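Pyruvate kinase (Toxoplasma gondii, PDB 3GG8) catalyses the last step of glycolysis, the transfer of phosphate from phosphoenolpyruvate to ADP to give pyruvate and ATP. Local coordinates at residues Lys199-Ile213 with Phe229-Leu243. Numbering follows the deposited sequence.
Sequences KVQLPVIGEKDKHDI and FVQSADDVRYIRGLL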
# COMPACT_ATOMS: atom_id res chain seq x y z
N LYS C 199 -4.40 -13.31 42.54
CA LYS C 199 -4.02 -14.67 42.18
C LYS C 199 -4.58 -15.69 43.19
O LYS C 199 -4.45 -15.51 44.40
CB LYS C 199 -2.49 -14.77 42.05
CG LYS C 199 -1.94 -16.19 42.11
CD LYS C 199 -0.66 -16.38 41.30
CE LYS C 199 -0.54 -17.85 40.87
NZ LYS C 199 0.43 -18.08 39.75
N VAL C 200 -5.21 -16.75 42.70
CA VAL C 200 -5.75 -17.79 43.58
C VAL C 200 -4.66 -18.83 43.86
O VAL C 200 -4.15 -19.45 42.94
CB VAL C 200 -7.02 -18.45 43.00
CG1 VAL C 200 -7.56 -19.52 43.94
CG2 VAL C 200 -8.10 -17.38 42.74
N GLN C 201 -4.32 -18.99 45.14
CA GLN C 201 -3.21 -19.86 45.55
C GLN C 201 -3.66 -21.31 45.69
O GLN C 201 -3.40 -21.96 46.71
CB GLN C 201 -2.58 -19.38 46.87
CG GLN C 201 -1.89 -18.02 46.79
CD GLN C 201 -1.43 -17.52 48.17
OE1 GLN C 201 -0.88 -18.29 48.98
NE2 GLN C 201 -1.64 -16.23 48.43
N LEU C 202 -4.30 -21.81 44.65
CA LEU C 202 -4.76 -23.19 44.58
C LEU C 202 -4.22 -23.81 43.30
O LEU C 202 -4.12 -23.12 42.28
CB LEU C 202 -6.30 -23.23 44.57
CG LEU C 202 -7.03 -22.69 45.79
CD1 LEU C 202 -8.51 -22.77 45.56
CD2 LEU C 202 -6.62 -23.43 47.08
N PRO C 203 -3.86 -25.10 43.36
CA PRO C 203 -3.39 -25.83 42.19
C PRO C 203 -4.42 -25.83 41.07
O PRO C 203 -5.59 -26.14 41.29
CB PRO C 203 -3.17 -27.26 42.72
CG PRO C 203 -3.88 -27.35 44.01
CD PRO C 203 -3.84 -25.95 44.57
N VAL C 204 -3.98 -25.44 39.89
CA VAL C 204 -4.79 -25.42 38.70
C VAL C 204 -5.17 -26.84 38.30
O VAL C 204 -6.31 -27.10 37.95
CB VAL C 204 -4.11 -24.61 37.56
CG1 VAL C 204 -4.80 -24.85 36.20
CG2 VAL C 204 -4.13 -23.11 37.90
N ILE C 205 -4.22 -27.77 38.41
CA ILE C 205 -4.49 -29.17 38.16
C ILE C 205 -4.25 -29.87 39.49
O ILE C 205 -3.10 -30.20 39.82
CB ILE C 205 -3.58 -29.75 37.01
CG1 ILE C 205 -3.80 -29.02 35.67
CG2 ILE C 205 -3.75 -31.25 36.83
CD1 ILE C 205 -5.21 -29.16 35.02
N GLY C 206 -5.32 -30.08 40.27
CA GLY C 206 -5.27 -30.82 41.52
C GLY C 206 -5.17 -32.33 41.31
O GLY C 206 -4.99 -32.78 40.18
N GLU C 207 -5.27 -33.11 42.38
CA GLU C 207 -5.20 -34.57 42.25
C GLU C 207 -6.36 -35.15 41.45
O GLU C 207 -6.20 -36.11 40.68
CB GLU C 207 -5.15 -35.25 43.63
CG GLU C 207 -3.74 -35.46 44.20
CD GLU C 207 -2.82 -36.28 43.27
OE1 GLU C 207 -3.30 -37.14 42.49
OE2 GLU C 207 -1.60 -36.04 43.33
N LYS C 208 -7.55 -34.58 41.65
CA LYS C 208 -8.73 -34.99 40.87
C LYS C 208 -8.54 -34.73 39.38
O LYS C 208 -8.77 -35.63 38.57
CB LYS C 208 -9.98 -34.28 41.36
CG LYS C 208 -11.22 -34.62 40.53
CD LYS C 208 -12.19 -33.45 40.50
CE LYS C 208 -12.98 -33.38 39.19
NZ LYS C 208 -13.41 -34.66 38.65
N ASP C 209 -8.11 -33.52 39.03
CA ASP C 209 -7.83 -33.19 37.63
C ASP C 209 -6.78 -34.10 37.01
O ASP C 209 -6.95 -34.58 35.90
CB ASP C 209 -7.37 -31.75 37.53
CG ASP C 209 -8.36 -30.76 38.15
OD1 ASP C 209 -9.56 -30.82 37.82
OD2 ASP C 209 -7.91 -29.92 38.95
N LYS C 210 -5.69 -34.34 37.74
CA LYS C 210 -4.65 -35.26 37.31
C LYS C 210 -5.23 -36.64 37.00
O LYS C 210 -4.90 -37.24 35.97
CB LYS C 210 -3.51 -35.34 38.35
CG LYS C 210 -2.49 -36.44 38.05
CD LYS C 210 -1.12 -36.20 38.66
CE LYS C 210 -0.87 -37.16 39.80
NZ LYS C 210 0.60 -37.42 40.02
N HIS C 211 -6.10 -37.14 37.87
CA HIS C 211 -6.77 -38.44 37.68
C HIS C 211 -7.65 -38.44 36.42
O HIS C 211 -7.64 -39.41 35.62
CB HIS C 211 -7.59 -38.76 38.94
CG HIS C 211 -8.42 -40.01 38.84
ND1 HIS C 211 -7.87 -41.27 38.70
CD2 HIS C 211 -9.76 -40.19 38.91
CE1 HIS C 211 -8.84 -42.16 38.66
NE2 HIS C 211 -10.00 -41.54 38.79
N ASP C 212 -8.39 -37.36 36.22
CA ASP C 212 -9.22 -37.20 35.04
C ASP C 212 -8.41 -37.14 33.74
O ASP C 212 -8.81 -37.71 32.74
CB ASP C 212 -10.08 -35.95 35.17
CG ASP C 212 -11.05 -36.04 36.34
OD1 ASP C 212 -11.38 -37.16 36.78
OD2 ASP C 212 -11.51 -34.98 36.81
N ILE C 213 -7.27 -36.46 33.76
CA ILE C 213 -6.42 -36.40 32.57
C ILE C 213 -5.76 -37.75 32.23
O ILE C 213 -5.79 -38.19 31.08
CB ILE C 213 -5.33 -35.30 32.72
CG1 ILE C 213 -5.99 -33.91 32.60
CG2 ILE C 213 -4.20 -35.48 31.68
CD1 ILE C 213 -5.14 -32.77 33.19
N PHE C 229 -9.24 -22.28 34.42
CA PHE C 229 -8.56 -21.34 35.31
C PHE C 229 -7.02 -21.37 35.22
O PHE C 229 -6.34 -21.44 36.25
CB PHE C 229 -9.01 -21.58 36.77
CG PHE C 229 -9.08 -20.33 37.60
CD1 PHE C 229 -10.16 -19.47 37.50
CD2 PHE C 229 -8.07 -20.03 38.51
CE1 PHE C 229 -10.23 -18.31 38.29
CE2 PHE C 229 -8.14 -18.88 39.30
CZ PHE C 229 -9.22 -18.02 39.18
N VAL C 230 -6.47 -21.31 34.01
CA VAL C 230 -5.01 -21.31 33.89
C VAL C 230 -4.45 -19.94 34.26
O VAL C 230 -4.88 -18.92 33.71
CB VAL C 230 -4.52 -21.76 32.50
CG1 VAL C 230 -3.04 -21.43 32.32
CG2 VAL C 230 -4.76 -23.26 32.32
N GLN C 231 -3.50 -19.92 35.19
CA GLN C 231 -2.99 -18.67 35.73
C GLN C 231 -1.57 -18.33 35.28
O GLN C 231 -1.14 -17.17 35.40
CB GLN C 231 -3.09 -18.66 37.25
CG GLN C 231 -4.51 -18.56 37.76
CD GLN C 231 -4.57 -18.27 39.24
OE1 GLN C 231 -5.09 -17.23 39.66
NE2 GLN C 231 -4.05 -19.19 40.05
N SER C 232 -0.83 -19.33 34.78
CA SER C 232 0.55 -19.14 34.32
C SER C 232 0.98 -20.24 33.35
O SER C 232 0.40 -21.33 33.34
CB SER C 232 1.51 -19.12 35.50
OG SER C 232 1.84 -20.44 35.89
N ALA C 233 2.02 -19.99 32.56
CA ALA C 233 2.48 -20.99 31.59
C ALA C 233 3.09 -22.25 32.24
O ALA C 233 3.14 -23.29 31.60
CB ALA C 233 3.45 -20.36 30.60
N ASP C 234 3.53 -22.15 33.49
CA ASP C 234 3.92 -23.34 34.26
C ASP C 234 2.77 -24.34 34.42
O ASP C 234 3.01 -25.54 34.59
CB ASP C 234 4.42 -22.97 35.66
CG ASP C 234 5.78 -22.33 35.64
OD1 ASP C 234 5.99 -21.41 36.45
OD2 ASP C 234 6.64 -22.75 34.82
N ASP C 235 1.54 -23.84 34.39
CA ASP C 235 0.37 -24.72 34.43
C ASP C 235 0.33 -25.57 33.17
O ASP C 235 0.07 -26.77 33.24
CB ASP C 235 -0.92 -23.91 34.58
CG ASP C 235 -1.03 -23.17 35.91
OD1 ASP C 235 -0.53 -23.67 36.93
OD2 ASP C 235 -1.65 -22.08 35.95
N VAL C 236 0.61 -24.94 32.02
CA VAL C 236 0.60 -25.63 30.72
C VAL C 236 1.75 -26.64 30.60
O VAL C 236 1.53 -27.76 30.14
CB VAL C 236 0.67 -24.65 29.53
CG1 VAL C 236 0.49 -25.41 28.23
CG2 VAL C 236 -0.39 -23.49 29.67
N ARG C 237 2.96 -26.22 30.98
CA ARG C 237 4.14 -27.10 31.01
C ARG C 237 3.90 -28.31 31.91
O ARG C 237 4.36 -29.43 31.62
CB ARG C 237 5.40 -26.33 31.47
CG ARG C 237 5.89 -25.30 30.45
CD ARG C 237 7.24 -24.68 30.80
NE ARG C 237 7.12 -23.51 31.67
CZ ARG C 237 6.86 -22.27 31.25
NH1 ARG C 237 6.69 -21.98 29.97
NH2 ARG C 237 6.77 -21.29 32.14
N TYR C 238 3.17 -28.08 32.99
CA TYR C 238 2.84 -29.13 33.94
C TYR C 238 1.94 -30.20 33.33
O TYR C 238 2.23 -31.39 33.47
CB TYR C 238 2.21 -28.54 35.22
CG TYR C 238 1.81 -29.61 36.20
CD1 TYR C 238 2.77 -30.44 36.77
CD2 TYR C 238 0.48 -29.81 36.52
CE1 TYR C 238 2.40 -31.45 37.66
CE2 TYR C 238 0.10 -30.81 37.39
CZ TYR C 238 1.06 -31.63 37.96
OH TYR C 238 0.67 -32.63 38.83
N ILE C 239 0.88 -29.77 32.64
CA ILE C 239 0.01 -30.71 31.93
C ILE C 239 0.77 -31.50 30.83
O ILE C 239 0.58 -32.71 30.70
CB ILE C 239 -1.24 -30.05 31.34
CG1 ILE C 239 -2.04 -29.35 32.44
CG2 ILE C 239 -2.10 -31.11 30.63
CD1 ILE C 239 -2.82 -28.17 31.97
N ARG C 240 1.61 -30.80 30.06
CA ARG C 240 2.38 -31.45 29.01
C ARG C 240 3.30 -32.56 29.54
O ARG C 240 3.41 -33.62 28.92
CB ARG C 240 3.18 -30.43 28.20
CG ARG C 240 3.91 -31.04 27.02
CD ARG C 240 4.28 -29.99 26.00
NE ARG C 240 3.12 -29.48 25.27
CZ ARG C 240 2.69 -28.23 25.33
NH1 ARG C 240 1.64 -27.86 24.61
NH2 ARG C 240 3.33 -27.34 26.09
N GLY C 241 3.95 -32.32 30.67
CA GLY C 241 4.81 -33.33 31.28
C GLY C 241 3.99 -34.46 31.87
O GLY C 241 4.41 -35.63 31.85
N LEU C 242 2.83 -34.11 32.41
CA LEU C 242 1.85 -35.06 32.92
C LEU C 242 1.40 -36.01 31.81
O LEU C 242 1.40 -37.22 32.01
CB LEU C 242 0.64 -34.31 33.46
CG LEU C 242 -0.09 -34.70 34.72
CD1 LEU C 242 0.90 -34.85 35.89
CD2 LEU C 242 -1.14 -33.63 35.00
N LEU C 243 1.05 -35.44 30.66
CA LEU C 243 0.54 -36.19 29.52
C LEU C 243 1.56 -37.23 29.01
O LEU C 243 1.20 -38.36 28.65
CB LEU C 243 0.14 -35.23 28.39
CG LEU C 243 -1.23 -34.52 28.52
CD1 LEU C 243 -1.39 -33.40 27.52
CD2 LEU C 243 -2.41 -35.52 28.38
O HOH W 1 -2.17 -21.71 41.14
O HOH W 2 -1.54 -32.56 40.45
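Gln-231 OE1 is gripped from two sides of the sequence: it takes Val-200 N on a lone pair at 3.1 Å and also accepts from Asn-258. From the same amide, NE2 donates a hydrogen bond to Val-200 O at 2.9 Å, with that acceptor nearly in the amide plane. The amide thus reads one residue's N-H and C=O together, much as a neighbouring strand would, and the bonds at both its ends fix its rotation. Water 1 accepts a weak bond from NE2 and donates to Leu-202 O. Beside the amide, Val-200 CG2 rests against CE2 and CZ of Phe-229. Val-204 CG2 sits against Phe-229 O and Asp-235 OD2, a close packing contact; the same OD2 accepts from the backbone N of Gln-231 and of Ser-232 and so ties the start of helix 233-243 to the turn before it.

Further along, the packing becomes mainly apolar. Ile-205 has CG1 set anti to its carbonyl carbon (chi1 -61°), which carries it to Ile-239 CG1 at 3.7 Å, while its CB lies in plane at the edge of the Tyr-238 ring. Water 2 is the polar link here, joining the Tyr-238 hydroxyl to Ile-205 O. Lys-210 lays CD against Leu-242 CD1 at 3.7 Å, and Ile-213 CG2 meets Leu-243 CD2. The axes of the 207-213 part and of helix 233-243 are inclined at -45°.

These are consecutive outer helices of the (beta/alpha)8 barrel, flanking strand 224-227. Directional bonds hold Val-200, whereas Val-204 to Ile-213 probably owe their placement chiefly to side-chain packing.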